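Local coordinates for protein MEM-A1 (Soil metagenome, PDB 6E0S) that probably hydrolyses beta-lactam antibiotics with the help of bound zinc, as a subclass B3 metallo-beta-lactamase from a soil metagenome, at residues I218-I222 and A271-Q276; E118-G124 and M139-T145; W24-Q28 and S63-Q69; V33-T37 and W178-E182; Q54-D60 and D83-N89. All blocks are in the same frame, centred on the assembly; numbering follows the deposited sequence. Where two conformers were deposited one is given.

Interaction 1 (I218-I222 and A271-Q276)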
# COMPACT_ATOMS: atom_id res chain seq x y z
N ILE A 218 1.93 -8.32 13.66
CA ILE A 218 0.64 -8.18 12.97
C ILE A 218 -0.44 -7.68 13.92
O ILE A 218 -1.27 -6.85 13.54
CB ILE A 218 0.24 -9.49 12.26
CG1 ILE A 218 -0.77 -9.19 11.16
CG2 ILE A 218 -0.38 -10.48 13.19
CD1 ILE A 218 -0.70 -10.23 10.03
N LYS A 219 -0.45 -8.15 15.17
CA LYS A 219 -1.42 -7.65 16.14
C LYS A 219 -1.19 -6.18 16.41
O LYS A 219 -2.14 -5.38 16.50
CB LYS A 219 -1.32 -8.44 17.45
CG LYS A 219 -1.77 -9.89 17.36
CD LYS A 219 -1.52 -10.63 18.69
CE LYS A 219 -2.59 -10.24 19.69
NZ LYS A 219 -3.93 -10.76 19.23
N LYS A 220 0.08 -5.77 16.52
CA LYS A 220 0.32 -4.35 16.76
C LYS A 220 -0.09 -3.50 15.55
O LYS A 220 -0.63 -2.41 15.72
CB LYS A 220 1.78 -4.12 17.11
CG LYS A 220 2.05 -2.70 17.58
CD LYS A 220 3.53 -2.40 17.67
CE LYS A 220 3.77 -0.96 18.12
NZ LYS A 220 5.00 -0.42 17.44
N SER A 221 0.17 -4.00 14.33
CA SER A 221 -0.19 -3.27 13.12
C SER A 221 -1.71 -3.16 12.98
O SER A 221 -2.22 -2.12 12.56
CB SER A 221 0.41 -3.93 11.88
OG SER A 221 1.81 -4.03 12.00
N ILE A 222 -2.45 -4.20 13.38
CA ILE A 222 -3.90 -4.12 13.36
C ILE A 222 -4.39 -3.01 14.28
O ILE A 222 -5.28 -2.23 13.93
CB ILE A 222 -4.50 -5.49 13.73
CG1 ILE A 222 -4.22 -6.49 12.60
CG2 ILE A 222 -5.98 -5.37 14.09
CD1 ILE A 222 -4.61 -7.90 12.97
N ALA A 271 -9.21 -7.78 9.58
CA ALA A 271 -7.90 -8.42 9.67
C ALA A 271 -7.75 -9.18 10.97
O ALA A 271 -7.15 -10.26 11.00
CB ALA A 271 -6.81 -7.36 9.54
N GLY A 272 -8.27 -8.64 12.07
CA GLY A 272 -8.20 -9.37 13.34
C GLY A 272 -8.95 -10.69 13.28
O GLY A 272 -8.50 -11.70 13.82
N VAL A 273 -10.10 -10.70 12.59
CA VAL A 273 -10.84 -11.94 12.42
C VAL A 273 -10.05 -12.93 11.57
O VAL A 273 -9.96 -14.12 11.90
CB VAL A 273 -12.22 -11.64 11.82
CG1 VAL A 273 -12.93 -12.94 11.42
CG2 VAL A 273 -13.04 -10.88 12.83
N ARG A 274 -9.42 -12.45 10.49
CA ARG A 274 -8.63 -13.35 9.65
C ARG A 274 -7.45 -13.93 10.41
O ARG A 274 -7.07 -15.09 10.20
CB ARG A 274 -8.14 -12.62 8.40
CG ARG A 274 -9.22 -12.41 7.37
CD ARG A 274 -8.67 -11.79 6.10
NE ARG A 274 -9.61 -11.92 5.00
CZ ARG A 274 -9.40 -12.71 3.95
NH1 ARG A 274 -8.26 -13.39 3.87
NH2 ARG A 274 -10.31 -12.79 2.99
N LEU A 275 -6.88 -13.14 11.31
CA LEU A 275 -5.77 -13.62 12.11
C LEU A 275 -6.22 -14.73 13.05
O LEU A 275 -5.53 -15.75 13.18
CB LEU A 275 -5.15 -12.46 12.89
CG LEU A 275 -4.14 -12.88 13.94
CD1 LEU A 275 -2.95 -13.50 13.24
CD2 LEU A 275 -3.74 -11.70 14.81
N GLN A 276 -7.38 -14.56 13.69
CA GLN A 276 -7.88 -15.61 14.57
C GLN A 276 -8.16 -16.88 13.78
O GLN A 276 -7.83 -17.98 14.24
CB GLN A 276 -9.14 -15.13 15.31
CG GLN A 276 -8.85 -14.02 16.35
CD GLN A 276 -7.73 -14.42 17.30
OE1 GLN A 276 -7.87 -15.38 18.08
NE2 GLN A 276 -6.62 -13.70 17.25
O HOH W 1 -4.51 -13.27 18.79
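The carboxamide of Q276 is the flat group of this contact, and K219 engages it at the nitrogen end through a water. That water accepts from Q276 NE2 at 2.6 Å and equally from K219 NZ, while NZ and NE2 themselves stay 4.4 Å apart. Bends at the third and fourth torsions of K219 (77° and 66°) turn its ammonium toward the amide. Deeper in, L275 provides the main wedge: its CD2 lies 3.7 Å from K219 CG, the two side chains crossing at about a right angle. The same methyl is 3.9 Å from CG2 of I218, which runs past L275 in the opposite direction. I222 closes the other end, its CD1 resting 3.8 Å from the backbone N of G272 and its CG1 beside the methyl of A271. Helices 214-226 and 263-285 run nearly antiparallel here, with local axes 10.5 Å apart at an angle of 160°. Loop residues L195 and A197 extend the packing on A271 and L275. The chemistry is thus dispersive in the middle and polar at the exposed K219 and Q276, where two donors share one water as acceptor and these two segments have no direct polar bond between them.

Interaction 2 (E118-G124 and M139-T145)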
# COMPACT_ATOMS: atom_id res chain seq x y z
N GLU A 118 13.03 -2.05 2.04
CA GLU A 118 14.03 -1.54 1.12
C GLU A 118 15.01 -2.63 0.70
O GLU A 118 15.47 -2.64 -0.44
CB GLU A 118 14.77 -0.35 1.76
CG GLU A 118 15.57 0.48 0.75
CD GLU A 118 16.97 -0.05 0.53
OE1 GLU A 118 17.43 -0.87 1.36
OE2 GLU A 118 17.62 0.32 -0.47
N LYS A 119 15.35 -3.54 1.63
CA LYS A 119 16.32 -4.58 1.32
C LYS A 119 15.82 -5.49 0.22
O LYS A 119 16.58 -5.85 -0.69
CB LYS A 119 16.65 -5.40 2.56
CG LYS A 119 17.50 -4.66 3.55
CD LYS A 119 17.92 -5.56 4.69
CE LYS A 119 16.77 -5.78 5.64
NZ LYS A 119 17.27 -5.81 7.06
N VAL A 120 14.55 -5.88 0.30
CA VAL A 120 13.95 -6.71 -0.74
C VAL A 120 13.83 -5.95 -2.05
O VAL A 120 14.04 -6.51 -3.13
CB VAL A 120 12.59 -7.26 -0.28
CG1 VAL A 120 11.87 -8.00 -1.44
CG2 VAL A 120 12.79 -8.19 0.88
N LEU A 121 13.40 -4.68 -1.99
CA LEU A 121 13.25 -3.95 -3.24
C LEU A 121 14.58 -3.84 -3.96
O LEU A 121 14.64 -3.97 -5.19
CB LEU A 121 12.68 -2.55 -2.98
CG LEU A 121 11.28 -2.52 -2.36
CD1 LEU A 121 10.70 -1.13 -2.41
CD2 LEU A 121 10.34 -3.53 -3.02
N ARG A 122 15.65 -3.58 -3.22
CA ARG A 122 16.95 -3.38 -3.86
C ARG A 122 17.45 -4.66 -4.53
O ARG A 122 18.07 -4.60 -5.61
CB ARG A 122 17.94 -2.91 -2.80
CG ARG A 122 19.04 -2.03 -3.31
CD ARG A 122 19.81 -1.47 -2.14
NE ARG A 122 20.31 -0.13 -2.40
CZ ARG A 122 21.25 0.45 -1.66
NH1 ARG A 122 21.78 -0.21 -0.64
NH2 ARG A 122 21.66 1.68 -1.95
N SER A 123 17.23 -5.82 -3.91
CA SER A 123 17.71 -7.08 -4.46
C SER A 123 16.69 -7.78 -5.36
O SER A 123 17.08 -8.63 -6.18
CB SER A 123 18.10 -8.05 -3.35
OG SER A 123 16.93 -8.52 -2.68
N GLY A 124 15.40 -7.46 -5.22
CA GLY A 124 14.38 -8.22 -5.89
C GLY A 124 14.08 -9.57 -5.26
O GLY A 124 13.20 -10.28 -5.75
N MET A 139 11.54 -10.22 -8.02
CA MET A 139 11.25 -8.99 -8.75
C MET A 139 12.53 -8.45 -9.37
O MET A 139 13.63 -8.82 -8.97
CB MET A 139 10.63 -7.93 -7.82
CG MET A 139 9.29 -8.35 -7.21
SD MET A 139 8.64 -7.10 -6.05
CE MET A 139 9.88 -7.18 -4.73
N THR A 140 12.37 -7.58 -10.37
CA THR A 140 13.51 -6.87 -10.93
C THR A 140 14.10 -5.94 -9.88
O THR A 140 13.36 -5.16 -9.27
CB THR A 140 13.11 -6.04 -12.15
OG1 THR A 140 12.57 -6.90 -13.15
CG2 THR A 140 14.36 -5.35 -12.74
N PRO A 141 15.41 -5.99 -9.63
CA PRO A 141 16.01 -5.09 -8.63
C PRO A 141 15.69 -3.64 -8.93
O PRO A 141 15.60 -3.24 -10.09
CB PRO A 141 17.50 -5.37 -8.76
CG PRO A 141 17.57 -6.77 -9.30
CD PRO A 141 16.41 -6.88 -10.24
N VAL A 142 15.52 -2.85 -7.87
CA VAL A 142 15.16 -1.44 -7.95
C VAL A 142 16.34 -0.64 -7.44
O VAL A 142 16.86 -0.92 -6.36
CB VAL A 142 13.90 -1.12 -7.12
CG1 VAL A 142 13.67 0.42 -7.08
CG2 VAL A 142 12.68 -1.82 -7.71
N ALA A 143 16.77 0.35 -8.23
CA ALA A 143 17.86 1.23 -7.85
C ALA A 143 17.29 2.49 -7.22
O ALA A 143 16.08 2.68 -7.17
CB ALA A 143 18.72 1.55 -9.07
N ASN A 144 18.17 3.39 -6.76
CA ASN A 144 17.76 4.70 -6.25
C ASN A 144 16.70 4.56 -5.15
O ASN A 144 15.67 5.24 -5.14
CB ASN A 144 17.27 5.61 -7.38
CG ASN A 144 18.38 6.01 -8.37
OD1 ASN A 144 19.59 5.86 -8.11
ND2 ASN A 144 17.96 6.55 -9.51
N THR A 145 16.95 3.67 -4.19
CA THR A 145 16.03 3.51 -3.07
C THR A 145 16.53 4.29 -1.86
O THR A 145 17.69 4.71 -1.79
CB THR A 145 15.85 2.03 -2.68
OG1 THR A 145 17.12 1.47 -2.29
CG2 THR A 145 15.30 1.22 -3.84
O HOH W 2 19.66 2.87 0.25
O HOH W 3 12.71 -5.52 -6.47
O HOH W 4 19.34 -2.48 -6.71
O HOH W 5 19.88 2.68 -3.84
O HOH W 6 18.50 0.78 -4.72
O HOH W 7 15.83 -10.53 -8.08
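E118 begins the contact with T145, but its OE2 is modelled implausibly close to T145 OG1 and the side chain has a second conformer, so the details there are doubtful. At V120, CG1 meets the M139 methyl CE at 3.9 Å, the side chains crossing at about a right angle. L121 CD2 touches the same methyl, which a bend at the last torsion of M139 (-66°) swings onto the helix. L121 O accepts from V142 N at 3.0 Å, the donor tilted from the carbonyl plane, and from a water shared with T140 O. R122 directs CA-H at V142 O (3.5 Å), while two waters in the plane of its guanidinium, at the edge, relay it to V142 O, T145 OG1 and T145 N. The carbonyls of R122 and S123 reach V142 O and M139 O through one water each. G124 leaves the helix with positive phi (76°); lacking a side chain, it lets M139 O come to 3.2 Å from its CA. G124 O takes a straight bond (173°) from M139 N, in plane on a lone pair. The carbonyls of L121, R122 and S123, at the C-terminal end of helix 115-123, thus find donors in the loop or in water.

Interaction 3 (W24-Q28 and S63-Q69)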
# COMPACT_ATOMS: atom_id res chain seq x y z
N TRP A 24 -6.90 -9.32 -11.07
CA TRP A 24 -6.47 -8.12 -10.36
C TRP A 24 -6.10 -7.00 -11.32
O TRP A 24 -6.46 -5.84 -11.09
CB TRP A 24 -5.29 -8.45 -9.45
CG TRP A 24 -5.71 -9.25 -8.25
CD1 TRP A 24 -6.99 -9.47 -7.81
CD2 TRP A 24 -4.84 -9.95 -7.35
NE1 TRP A 24 -6.97 -10.26 -6.69
CE2 TRP A 24 -5.67 -10.57 -6.38
CE3 TRP A 24 -3.46 -10.11 -7.26
CZ2 TRP A 24 -5.15 -11.34 -5.34
CZ3 TRP A 24 -2.94 -10.88 -6.22
CH2 TRP A 24 -3.79 -11.48 -5.27
N ASN A 25 -5.44 -7.33 -12.43
CA ASN A 25 -4.97 -6.32 -13.37
C ASN A 25 -6.02 -5.92 -14.40
O ASN A 25 -5.67 -5.28 -15.40
CB ASN A 25 -3.70 -6.83 -14.07
CG ASN A 25 -2.46 -6.62 -13.21
OD1 ASN A 25 -2.08 -5.49 -12.98
ND2 ASN A 25 -1.86 -7.71 -12.72
N ASP A 26 -7.28 -6.30 -14.19
CA ASP A 26 -8.34 -5.89 -15.09
C ASP A 26 -8.45 -4.37 -15.17
O ASP A 26 -7.98 -3.65 -14.27
CB ASP A 26 -9.68 -6.50 -14.65
CG ASP A 26 -9.91 -7.86 -15.24
OD1 ASP A 26 -9.29 -8.16 -16.29
OD2 ASP A 26 -10.70 -8.65 -14.67
N PRO A 27 -9.06 -3.86 -16.25
CA PRO A 27 -9.14 -2.40 -16.44
C PRO A 27 -9.89 -1.69 -15.32
O PRO A 27 -10.84 -2.22 -14.74
CB PRO A 27 -9.88 -2.27 -17.78
CG PRO A 27 -9.58 -3.53 -18.50
CD PRO A 27 -9.53 -4.59 -17.44
N GLN A 28 -9.45 -0.47 -15.05
CA GLN A 28 -10.09 0.41 -14.07
C GLN A 28 -9.78 1.84 -14.46
O GLN A 28 -8.61 2.25 -14.48
CB GLN A 28 -9.58 0.11 -12.65
CG GLN A 28 -10.06 1.09 -11.60
CD GLN A 28 -11.57 1.06 -11.43
OE1 GLN A 28 -12.17 -0.03 -11.31
NE2 GLN A 28 -12.20 2.24 -11.46
N SER A 63 1.72 -5.07 -9.86
CA SER A 63 2.59 -6.11 -10.40
C SER A 63 3.24 -5.61 -11.68
O SER A 63 2.91 -4.53 -12.17
CB SER A 63 1.77 -7.37 -10.63
OG SER A 63 1.21 -7.33 -11.91
N PRO A 64 4.19 -6.37 -12.26
CA PRO A 64 4.77 -5.91 -13.53
C PRO A 64 3.73 -5.61 -14.59
O PRO A 64 3.87 -4.63 -15.32
CB PRO A 64 5.67 -7.09 -13.94
CG PRO A 64 6.07 -7.69 -12.64
CD PRO A 64 4.88 -7.56 -11.75
N GLU A 65 2.65 -6.40 -14.66
CA GLU A 65 1.59 -6.12 -15.63
C GLU A 65 0.86 -4.83 -15.32
O GLU A 65 0.30 -4.21 -16.23
CB GLU A 65 0.58 -7.27 -15.64
CG GLU A 65 0.93 -8.40 -16.52
CD GLU A 65 0.12 -9.63 -16.21
OE1 GLU A 65 0.10 -10.08 -15.04
OE2 GLU A 65 -0.48 -10.17 -17.13
N SER A 66 0.81 -4.43 -14.05
CA SER A 66 0.10 -3.20 -13.69
C SER A 66 0.86 -1.97 -14.11
O SER A 66 0.24 -0.94 -14.41
CB SER A 66 -0.12 -3.11 -12.17
OG SER A 66 -0.53 -4.33 -11.61
N ALA A 67 2.20 -2.02 -14.08
CA ALA A 67 2.99 -0.81 -14.25
C ALA A 67 2.62 -0.01 -15.51
O ALA A 67 2.40 1.20 -15.39
CB ALA A 67 4.48 -1.17 -14.19
N PRO A 68 2.51 -0.60 -16.70
CA PRO A 68 2.13 0.25 -17.85
C PRO A 68 0.73 0.83 -17.76
O PRO A 68 0.51 1.96 -18.24
CB PRO A 68 2.28 -0.69 -19.06
CG PRO A 68 2.26 -2.04 -18.48
CD PRO A 68 2.88 -1.95 -17.13
N GLN A 69 -0.21 0.13 -17.11
CA GLN A 69 -1.55 0.68 -16.90
C GLN A 69 -1.52 1.86 -15.93
O GLN A 69 -2.23 2.86 -16.13
CB GLN A 69 -2.50 -0.40 -16.38
CG GLN A 69 -2.67 -1.58 -17.33
CD GLN A 69 -3.65 -2.59 -16.80
OE1 GLN A 69 -4.87 -2.40 -16.91
NE2 GLN A 69 -3.15 -3.68 -16.21
O HOH W 8 -6.54 -1.00 -15.12
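A capping box formed by S63 and S66 at the start of helix 66-76 receives the side-chain amide of N25 from the N-terminal segment. N25 ND2 donates to S63 OG at 3.2 Å, the hydroxyl lying 20° out of the amide plane. On the other branch, S66 OG donates to N25 OD1; the modelled 2.4 Å is very short, so the exact length is doubtful. Both hydroxyls also serve the cap itself: S66 OG accepts from S63 N at 2.9 Å, and S63 OG weakly from E65 N. One turn further on, the extended Q69 side chain offers NE2 to N25 O at 3.1 Å, in the planes of both groups and on a lone pair. Its OE1 takes a water (2.8 Å from Q69 OE1) that donates to D26 O as well. V42 packs against both N25 and Q69. The arrangement is a helix N-terminal capping box extended by a sequence-distant asparagine, which ties the start of the ordered chain to the first helix after strand 56-59.

Interaction 4 (V33-T37 and W178-E182); sequences VFGST and WRATE
This is a turn-to-strand contact between the two sheets: the hairpin joining strands 31-34 and 37-39 sits on the end of strand 174-182. Its straightest bond runs from G35 N to E182 OE2 (2.8 Å, 177° at the hydrogen), reaching the oxygen on its anti side; the other oxygen, OE1, is held by S255 OG. The same glutamate covers F34. Its CG lies over one face of the ring, 3.8 Å from the centroid, in a CH-pi contact, and the carboxylate stacks only 19° from the ring plane. T181 N sits in plane at the ring edge, while F34 CD2 packs 3.7 Å from A180 CB. The hairpin is a type II' turn from F34 to T37, with G35 in the position of positive phi, and V33 and F34 together face T37 in a classic beta bulge. Beyond the turn, W178 NE1 donates to T37 OG1 at 3.0 Å, the hydroxyl in the indole plane. The first torsion of W178 (66°) sets CG between backbone N and carbonyl carbon, from where the indole reaches T37. V48 and I50 pack against both residues. One water accepts from S36 N and, at 2.9 Å, from T181 N.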
# COMPACT_ATOMS: atom_id res chain seq x y z
N VAL A 33 -9.79 11.28 -5.93
CA VAL A 33 -10.36 10.78 -4.69
C VAL A 33 -10.71 12.00 -3.84
O VAL A 33 -11.87 12.20 -3.47
CB VAL A 33 -9.41 9.81 -3.96
CG1 VAL A 33 -10.03 9.35 -2.69
CG2 VAL A 33 -9.13 8.58 -4.87
N PHE A 34 -9.71 12.83 -3.55
CA PHE A 34 -9.90 14.04 -2.75
C PHE A 34 -8.77 15.00 -3.06
O PHE A 34 -7.61 14.62 -2.96
CB PHE A 34 -9.92 13.70 -1.27
CG PHE A 34 -10.59 14.73 -0.42
CD1 PHE A 34 -11.95 14.64 -0.18
CD2 PHE A 34 -9.88 15.80 0.09
CE1 PHE A 34 -12.60 15.58 0.60
CE2 PHE A 34 -10.53 16.76 0.88
CZ PHE A 34 -11.90 16.64 1.13
N GLY A 35 -9.10 16.23 -3.45
CA GLY A 35 -8.03 17.20 -3.69
C GLY A 35 -7.12 16.71 -4.80
O GLY A 35 -7.59 16.23 -5.85
N SER A 36 -5.80 16.75 -4.56
CA SER A 36 -4.80 16.36 -5.55
C SER A 36 -4.43 14.87 -5.47
O SER A 36 -3.43 14.45 -6.08
CB SER A 36 -3.53 17.22 -5.40
OG SER A 36 -2.72 16.84 -4.29
N THR A 37 -5.24 14.08 -4.77
CA THR A 37 -4.99 12.65 -4.58
C THR A 37 -5.87 11.86 -5.54
O THR A 37 -7.09 12.05 -5.58
CB THR A 37 -5.30 12.23 -3.13
OG1 THR A 37 -4.30 12.78 -2.28
CG2 THR A 37 -5.25 10.69 -2.97
N TRP A 178 -1.60 11.01 5.03
CA TRP A 178 -1.42 12.40 4.61
C TRP A 178 -2.78 13.07 4.66
O TRP A 178 -3.81 12.43 4.86
CB TRP A 178 -0.80 12.52 3.20
CG TRP A 178 -1.64 12.01 2.04
CD1 TRP A 178 -2.26 12.77 1.08
CD2 TRP A 178 -1.89 10.64 1.68
NE1 TRP A 178 -2.89 11.96 0.18
CE2 TRP A 178 -2.69 10.66 0.52
CE3 TRP A 178 -1.53 9.41 2.24
CZ2 TRP A 178 -3.14 9.48 -0.09
CZ3 TRP A 178 -1.98 8.24 1.62
CH2 TRP A 178 -2.76 8.29 0.47
N ARG A 179 -2.78 14.39 4.51
CA ARG A 179 -4.03 15.14 4.44
C ARG A 179 -4.18 15.70 3.03
O ARG A 179 -3.20 16.19 2.45
CB ARG A 179 -4.05 16.29 5.47
CG ARG A 179 -4.16 15.75 6.88
CD ARG A 179 -4.62 16.82 7.88
NE ARG A 179 -6.04 17.13 7.77
CZ ARG A 179 -7.02 16.48 8.40
NH1 ARG A 179 -6.78 15.48 9.23
NH2 ARG A 179 -8.27 16.86 8.22
N ALA A 180 -5.39 15.62 2.49
CA ALA A 180 -5.74 16.21 1.21
C ALA A 180 -6.78 17.29 1.47
O ALA A 180 -7.47 17.26 2.50
CB ALA A 180 -6.27 15.18 0.19
N THR A 181 -6.88 18.26 0.55
CA THR A 181 -7.73 19.43 0.74
C THR A 181 -8.42 19.79 -0.57
O THR A 181 -7.82 19.68 -1.65
CB THR A 181 -6.95 20.67 1.25
OG1 THR A 181 -5.93 21.01 0.31
CG2 THR A 181 -6.31 20.42 2.61
N GLU A 182 -9.66 20.24 -0.47
CA GLU A 182 -10.37 20.73 -1.65
C GLU A 182 -11.54 21.56 -1.18
O GLU A 182 -12.19 21.20 -0.21
CB GLU A 182 -10.84 19.60 -2.59
CG GLU A 182 -11.82 18.61 -2.00
CD GLU A 182 -12.49 17.70 -3.06
OE1 GLU A 182 -13.73 17.63 -3.11
OE2 GLU A 182 -11.76 17.02 -3.81
O HOH W 9 -5.28 17.90 -1.86

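Interaction 5 (Q54-D60 and D83-N89); sequences QGHILID and DVKLILN
I57 and L88 make the closest apolar side-chain contact across these segments, CG2 of I57 lying 3.6 Å from CD1 of L88. On the same face I57 and L86 lie side by side, pointing the same way, and I59 CG1 leans on L88. The other face pairs L58 CB with V84 CG1 at 3.8 Å, and H56 sets NE2 close to D83 CB; a water links H56 NE2 and D83 OD2. The backbone beneath is a parallel ladder, its local axes 4.6 Å apart and 17° from parallel. H56 donates to D83 O and accepts from K85 N; the register then slips by one residue in a beta bulge, after which L58 N bonds to L86 O and L88 N to L58 O (2.7 Å). D60 N to L88 O ends the ladder. There N89 ND2 donates to D60 OD1 at 3.1 Å, on the syn side but 34° out of the carboxylate plane. The outer shell fixes these groups: D60 OD2 takes bonds from S90 OG and Y191 OH, N89 ND2 also reaches H91 O, and S52 N holds H56 ND1. With helix 66-76 the strands form a beta-alpha-beta unit of the metallo-beta-lactamase fold, whose second strand leads into the family's zinc-binding motif through H91 and H93.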
# COMPACT_ATOMS: atom_id res chain seq x y z
N GLN A 54 5.01 21.00 -7.62
CA GLN A 54 6.43 20.74 -7.41
C GLN A 54 6.80 19.29 -7.67
O GLN A 54 7.95 18.90 -7.41
CB GLN A 54 6.84 21.16 -6.00
CG GLN A 54 7.02 22.67 -5.86
CD GLN A 54 6.96 23.15 -4.42
OE1 GLN A 54 5.89 23.43 -3.91
NE2 GLN A 54 8.12 23.25 -3.77
N GLY A 55 5.88 18.49 -8.19
CA GLY A 55 6.13 17.07 -8.41
C GLY A 55 5.19 16.18 -7.61
O GLY A 55 4.55 16.64 -6.65
N HIS A 56 5.12 14.91 -7.97
CA HIS A 56 4.10 14.02 -7.42
C HIS A 56 4.73 12.87 -6.66
O HIS A 56 5.88 12.49 -6.90
CB HIS A 56 3.23 13.41 -8.54
CG HIS A 56 2.92 14.36 -9.66
ND1 HIS A 56 2.34 15.60 -9.46
CD2 HIS A 56 3.13 14.25 -10.99
CE1 HIS A 56 2.20 16.21 -10.62
NE2 HIS A 56 2.67 15.41 -11.57
N ILE A 57 3.93 12.29 -5.78
CA ILE A 57 4.27 11.07 -5.05
C ILE A 57 3.35 9.97 -5.54
O ILE A 57 2.12 10.15 -5.59
CB ILE A 57 4.13 11.27 -3.54
CG1 ILE A 57 5.11 12.35 -3.11
CG2 ILE A 57 4.29 9.92 -2.80
CD1 ILE A 57 5.00 12.75 -1.59
N LEU A 58 3.92 8.82 -5.88
CA LEU A 58 3.13 7.67 -6.29
C LEU A 58 3.27 6.55 -5.26
O LEU A 58 4.38 6.21 -4.86
CB LEU A 58 3.58 7.20 -7.67
CG LEU A 58 2.89 5.94 -8.15
CD1 LEU A 58 1.38 6.15 -8.50
CD2 LEU A 58 3.69 5.34 -9.33
N ILE A 59 2.14 6.03 -4.77
CA ILE A 59 2.14 4.91 -3.82
C ILE A 59 1.85 3.64 -4.60
O ILE A 59 0.77 3.50 -5.19
CB ILE A 59 1.14 5.09 -2.68
CG1 ILE A 59 1.38 6.40 -1.94
CG2 ILE A 59 1.30 3.93 -1.65
CD1 ILE A 59 0.48 6.57 -0.72
N ASP A 60 2.86 2.76 -4.63
CA ASP A 60 2.83 1.38 -5.11
C ASP A 60 2.91 1.31 -6.63
O ASP A 60 2.73 2.31 -7.33
CB ASP A 60 1.60 0.63 -4.59
CG ASP A 60 1.89 -0.07 -3.27
OD1 ASP A 60 3.06 -0.03 -2.83
OD2 ASP A 60 0.96 -0.63 -2.67
N ASP A 83 7.42 13.84 -13.84
CA ASP A 83 7.14 14.67 -12.67
C ASP A 83 6.91 13.86 -11.40
O ASP A 83 6.78 14.44 -10.32
CB ASP A 83 5.92 15.55 -12.95
CG ASP A 83 6.20 16.62 -14.00
OD1 ASP A 83 7.39 16.97 -14.19
OD2 ASP A 83 5.26 17.08 -14.67
N VAL A 84 6.85 12.54 -11.49
CA VAL A 84 6.74 11.73 -10.28
C VAL A 84 8.13 11.67 -9.67
O VAL A 84 9.06 11.13 -10.29
CB VAL A 84 6.22 10.32 -10.59
CG1 VAL A 84 6.18 9.44 -9.30
CG2 VAL A 84 4.83 10.42 -11.27
N LYS A 85 8.26 12.20 -8.47
CA LYS A 85 9.56 12.31 -7.82
C LYS A 85 9.85 11.18 -6.85
O LYS A 85 11.02 10.85 -6.62
CB LYS A 85 9.64 13.65 -7.07
CG LYS A 85 9.45 14.86 -7.98
CD LYS A 85 10.44 14.80 -9.15
CE LYS A 85 10.12 15.81 -10.24
NZ LYS A 85 11.00 15.59 -11.47
N LEU A 86 8.80 10.60 -6.26
CA LEU A 86 8.98 9.59 -5.21
C LEU A 86 7.96 8.51 -5.44
O LEU A 86 6.81 8.81 -5.76
CB LEU A 86 8.77 10.17 -3.80
CG LEU A 86 9.63 11.39 -3.47
CD1 LEU A 86 9.08 12.13 -2.27
CD2 LEU A 86 11.04 10.89 -3.17
N ILE A 87 8.38 7.27 -5.28
CA ILE A 87 7.47 6.13 -5.33
C ILE A 87 7.57 5.46 -3.98
O ILE A 87 8.68 5.11 -3.55
CB ILE A 87 7.82 5.16 -6.47
CG1 ILE A 87 7.60 5.84 -7.82
CG2 ILE A 87 6.93 3.92 -6.36
CD1 ILE A 87 8.26 5.05 -9.04
N LEU A 88 6.44 5.32 -3.28
CA LEU A 88 6.41 4.72 -1.95
C LEU A 88 5.86 3.31 -2.06
O LEU A 88 5.00 3.04 -2.90
CB LEU A 88 5.54 5.52 -0.97
CG LEU A 88 5.63 7.04 -1.03
CD1 LEU A 88 4.72 7.73 0.03
CD2 LEU A 88 7.10 7.53 -0.95
N ASN A 89 6.36 2.39 -1.25
CA ASN A 89 5.88 1.00 -1.29
C ASN A 89 5.14 0.66 -0.00
O ASN A 89 5.59 1.01 1.10
CB ASN A 89 7.06 0.06 -1.50
CG ASN A 89 6.66 -1.42 -1.53
OD1 ASN A 89 7.33 -2.25 -0.92
ND2 ASN A 89 5.61 -1.75 -2.29
O HOH W 10 2.87 16.18 -14.24

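How the interactions relate
Interactions 2, 4 and 5 form a touching series through the fold. L121 CD1 of interaction 2 meets N89 OD1 of interaction 5 at 3.9 Å, and W178 CZ3 of interaction 4 meets I59 CD1 of interaction 5 at 3.8 Å. Interaction 3 adjoins interaction 5 in sequence, since helix 66-76 connects the two strands, although their centres are 18 Å apart. Interaction 1 stands off, its centre about 29 Å from that of interaction 5 and on the opposite side of the chain's centre. Interactions 1, 2, 3 and 5 each bring a side chain near the zinc site of H91, H93 and H169: those of I218 and M139 are about 10 Å from a zinc ion, those of S63 and D60 about 9 Å.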